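Local coordinates for ethylbenzene dehydrogenase alpha-subunit (PDB 2IVF), which belongs to the molybdopterin oxidoreductase family and holds a molybdenum atom, two pterin guanine dinucleotide cofactors and an iron-sulfur cluster, at residues D330-D338 / I396-L405. Numbering follows the deposited sequence.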
loop_
_atom_site.group_PDB
_atom_site.type_symbol
_atom_site.label_atom_id
_atom_site.label_comp_id
_atom_site.label_asym_id
_atom_site.label_seq_id
_atom_site.Cartn_x
_atom_site.Cartn_y
_atom_site.Cartn_z
ATOM N N ASP A 330 24.941 -14.387 -27.940
ATOM C CA ASP A 330 25.173 -14.291 -29.356
ATOM C C ASP A 330 26.317 -13.341 -29.661
ATOM O O ASP A 330 26.648 -13.167 -30.820
ATOM C CB ASP A 330 23.897 -13.906 -30.112
ATOM C CG ASP A 330 23.407 -12.499 -29.820
ATOM O OD1 ASP A 330 23.769 -11.932 -28.756
ATOM O OD2 ASP A 330 22.641 -11.964 -30.675
ATOM N N LEU A 331 26.944 -12.757 -28.634
ATOM C CA LEU A 331 28.007 -11.788 -28.886
ATOM C C LEU A 331 29.145 -12.324 -29.773
ATOM O O LEU A 331 29.696 -11.584 -30.569
ATOM C CB LEU A 331 28.547 -11.154 -27.581
ATOM C CG LEU A 331 27.596 -10.341 -26.691
ATOM C CD1 LEU A 331 28.441 -9.429 -25.795
ATOM C CD2 LEU A 331 26.570 -9.564 -27.444
ATOM N N PRO A 332 29.541 -13.604 -29.625
ATOM C CA PRO A 332 30.533 -14.118 -30.586
ATOM C C PRO A 332 29.991 -14.667 -31.914
ATOM O O PRO A 332 30.778 -15.135 -32.713
ATOM C CB PRO A 332 31.187 -15.260 -29.806
ATOM C CG PRO A 332 30.093 -15.777 -28.990
ATOM C CD PRO A 332 29.289 -14.583 -28.542
ATOM N N LEU A 333 28.683 -14.634 -32.159
ATOM C CA LEU A 333 28.178 -15.219 -33.402
ATOM C C LEU A 333 28.416 -14.236 -34.528
ATOM O O LEU A 333 28.333 -13.016 -34.329
ATOM C CB LEU A 333 26.703 -15.585 -33.321
ATOM C CG LEU A 333 26.358 -16.730 -32.359
ATOM C CD1 LEU A 333 24.864 -16.974 -32.327
ATOM C CD2 LEU A 333 27.081 -18.046 -32.730
ATOM N N LEU A 334 28.697 -14.787 -35.697
ATOM C CA LEU A 334 29.055 -13.992 -36.859
ATOM C C LEU A 334 27.845 -13.518 -37.648
ATOM O O LEU A 334 26.868 -14.253 -37.854
ATOM C CB LEU A 334 29.960 -14.785 -37.758
ATOM C CG LEU A 334 31.335 -15.167 -37.215
ATOM C CD1 LEU A 334 31.993 -16.122 -38.255
ATOM C CD2 LEU A 334 32.203 -13.924 -36.992
ATOM N N VAL A 335 27.957 -12.270 -38.087
ATOM C CA VAL A 335 26.941 -11.571 -38.808
ATOM C C VAL A 335 27.573 -11.110 -40.106
ATOM O O VAL A 335 28.745 -10.740 -40.144
ATOM C CB VAL A 335 26.396 -10.376 -37.975
ATOM C CG1 VAL A 335 25.339 -9.641 -38.752
ATOM C CG2 VAL A 335 25.819 -10.869 -36.680
ATOM N N ARG A 336 26.798 -11.205 -41.174
ATOM C CA ARG A 336 27.217 -10.848 -42.510
ATOM C C ARG A 336 27.168 -9.338 -42.629
ATOM O O ARG A 336 26.183 -8.711 -42.224
ATOM C CB ARG A 336 26.265 -11.479 -43.533
ATOM C CG ARG A 336 26.298 -13.007 -43.576
ATOM C CD ARG A 336 25.316 -13.597 -44.578
ATOM N NE ARG A 336 25.447 -13.018 -45.908
ATOM C CZ ARG A 336 24.877 -13.510 -47.010
ATOM N NH1 ARG A 336 24.142 -14.608 -46.980
ATOM N NH2 ARG A 336 25.035 -12.880 -48.151
ATOM N N MET A 337 28.228 -8.745 -43.162
ATOM C CA MET A 337 28.279 -7.290 -43.337
ATOM C C MET A 337 27.493 -6.808 -44.557
ATOM O O MET A 337 27.244 -5.609 -44.694
ATOM C CB MET A 337 29.723 -6.804 -43.408
ATOM C CG MET A 337 30.467 -6.927 -42.086
ATOM S SD MET A 337 29.769 -5.856 -40.853
ATOM C CE MET A 337 28.539 -6.899 -40.052
ATOM N N ASP A 338 27.091 -7.724 -45.429
ATOM C CA ASP A 338 26.247 -7.354 -46.558
ATOM C C ASP A 338 24.735 -7.351 -46.250
ATOM O O ASP A 338 24.035 -6.427 -46.678
ATOM C CB ASP A 338 26.570 -8.226 -47.770
ATOM C CG ASP A 338 26.320 -9.709 -47.540
ATOM O OD1 ASP A 338 26.146 -10.136 -46.387
ATOM O OD2 ASP A 338 26.301 -10.457 -48.540
ATOM N N ILE A 396 32.647 -12.637 -48.285
ATOM C CA ILE A 396 32.116 -11.439 -47.670
ATOM C C ILE A 396 32.808 -11.219 -46.345
ATOM O O ILE A 396 33.407 -12.139 -45.787
ATOM C CB ILE A 396 30.599 -11.536 -47.443
ATOM C CG1 ILE A 396 30.252 -12.812 -46.648
ATOM C CG2 ILE A 396 29.881 -11.497 -48.803
ATOM C CD1 ILE A 396 28.817 -12.919 -46.243
ATOM N N GLN A 397 32.724 -9.983 -45.867
ATOM C CA GLN A 397 33.172 -9.629 -44.543
ATOM C C GLN A 397 32.092 -10.079 -43.560
ATOM O O GLN A 397 30.899 -9.910 -43.829
ATOM C CB GLN A 397 33.322 -8.105 -44.400
ATOM C CG GLN A 397 34.645 -7.477 -44.864
ATOM C CD GLN A 397 34.869 -6.125 -44.176
ATOM O OE1 GLN A 397 34.458 -5.925 -43.018
ATOM N NE2 GLN A 397 35.503 -5.202 -44.872
ATOM N N VAL A 398 32.520 -10.640 -42.439
ATOM C CA VAL A 398 31.630 -10.982 -41.349
ATOM C C VAL A 398 32.294 -10.498 -40.083
ATOM O O VAL A 398 33.527 -10.402 -40.028
ATOM C CB VAL A 398 31.349 -12.491 -41.270
ATOM C CG1 VAL A 398 30.695 -12.985 -42.578
ATOM C CG2 VAL A 398 32.624 -13.275 -40.960
ATOM N N ARG A 399 31.483 -10.167 -39.083
ATOM C CA ARG A 399 31.999 -9.782 -37.796
ATOM C C ARG A 399 31.052 -10.280 -36.738
ATOM O O ARG A 399 29.904 -10.558 -37.017
ATOM C CB ARG A 399 32.180 -8.269 -37.713
ATOM C CG ARG A 399 30.896 -7.482 -37.557
ATOM C CD ARG A 399 31.159 -5.984 -37.561
ATOM N NE ARG A 399 29.919 -5.200 -37.499
ATOM C CZ ARG A 399 29.839 -3.886 -37.728
ATOM N NH1 ARG A 399 30.914 -3.162 -38.014
ATOM N NH2 ARG A 399 28.668 -3.284 -37.667
ATOM N N THR A 400 31.542 -10.363 -35.516
ATOM C CA THR A 400 30.742 -10.820 -34.416
ATOM C C THR A 400 29.736 -9.740 -34.046
ATOM O O THR A 400 29.958 -8.557 -34.319
ATOM C CB THR A 400 31.624 -11.109 -33.184
ATOM O OG1 THR A 400 32.256 -9.908 -32.742
ATOM C CG2 THR A 400 32.681 -12.162 -33.503
ATOM N N VAL A 401 28.637 -10.150 -33.411
ATOM C CA VAL A 401 27.720 -9.212 -32.856
ATOM C C VAL A 401 28.480 -8.250 -31.956
ATOM O O VAL A 401 28.254 -7.042 -32.013
ATOM C CB VAL A 401 26.634 -9.898 -32.030
ATOM C CG1 VAL A 401 25.837 -8.855 -31.222
ATOM C CG2 VAL A 401 25.728 -10.740 -32.962
ATOM N N PHE A 402 29.374 -8.803 -31.138
ATOM C CA PHE A 402 30.228 -8.005 -30.247
ATOM C C PHE A 402 30.958 -6.856 -30.958
ATOM O O PHE A 402 31.038 -5.736 -30.417
ATOM C CB PHE A 402 31.264 -8.903 -29.558
ATOM C CG PHE A 402 32.056 -8.202 -28.487
ATOM C CD1 PHE A 402 31.571 -8.127 -27.198
ATOM C CD2 PHE A 402 33.282 -7.612 -28.779
ATOM C CE1 PHE A 402 32.293 -7.500 -26.192
ATOM C CE2 PHE A 402 34.009 -6.977 -27.766
ATOM C CZ PHE A 402 33.515 -6.932 -26.492
ATOM N N GLU A 403 31.518 -7.158 -32.126
ATOM C CA GLU A 403 32.238 -6.156 -32.922
ATOM C C GLU A 403 31.276 -5.068 -33.409
ATOM O O GLU A 403 31.625 -3.880 -33.394
ATOM C CB GLU A 403 32.988 -6.811 -34.079
ATOM C CG GLU A 403 33.805 -5.828 -34.919
ATOM C CD GLU A 403 35.071 -5.283 -34.250
ATOM O OE1 GLU A 403 35.545 -5.813 -33.222
ATOM O OE2 GLU A 403 35.610 -4.297 -34.799
ATOM N N GLY A 404 30.057 -5.448 -33.791
ATOM C CA GLY A 404 29.023 -4.470 -34.103
ATOM C C GLY A 404 28.678 -3.643 -32.872
ATOM O O GLY A 404 28.551 -2.425 -32.916
ATOM N N LEU A 405 28.517 -4.315 -31.758
ATOM C CA LEU A 405 28.219 -3.622 -30.537
ATOM C C LEU A 405 29.288 -2.621 -30.136
ATOM O O LEU A 405 28.947 -1.549 -29.591
ATOM C CB LEU A 405 28.030 -4.631 -29.434
ATOM C CG LEU A 405 27.556 -4.097 -28.107
ATOM C CD1 LEU A 405 26.163 -3.422 -28.199
ATOM C CD2 LEU A 405 27.520 -5.294 -27.141
#
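Leu331 and Val401 meet at the buried end of this contact, where the type I turn Asp330–Leu333 lies against the first turn of helix 401-408. Leu331 CD2 packs 3.9 Å from Val401 CG1, while its other methyl, CD1, reaches the edge of the Phe402 ring, in the ring plane. The first N-H groups of the helix are taken up by the turn: Phe402 N binds a lone pair of Leu331 O at 2.9 Å, and Val401 N meets Leu333 O almost head-on (C=O...N angle 167°). Thr400 is the N-cap; its OG1 accepts from Glu403 N and also bonds to Leu382 O. Asp330, whose carboxylate takes the backbone N of Phe814 and Tyr815, ties the turn to a distant part of the chain.

Along the strands, Val335 and Arg399 form the hydrogen-bonded pair: Val335 N lies 2.8 Å from Arg399 O, and Arg399 N lies 3.0 Å from Val335 O. Toward the more exposed end, Met337, bent at chi2 and chi3, sets SD over one face of the Arg399 guanidinium, near its rim and 3.4 Å from NE, and Gly404 CA sits over the opposite face, also near the rim. Arg336 grips Asp338 side-on through NE and NH2, the latter 2.8 Å from OD2. Ile396 CD1 lies obliquely to the Arg336 guanidinium, 3.4 Å from NE, while Ile396 CG2 meets Asp338 OD2.

Far from the cofactors, strands 334-336 and 385-389 form the edges of a three-stranded antiparallel sheet, whose central strand 395-400 runs directly into helix 401-408, N-capped by Thr400.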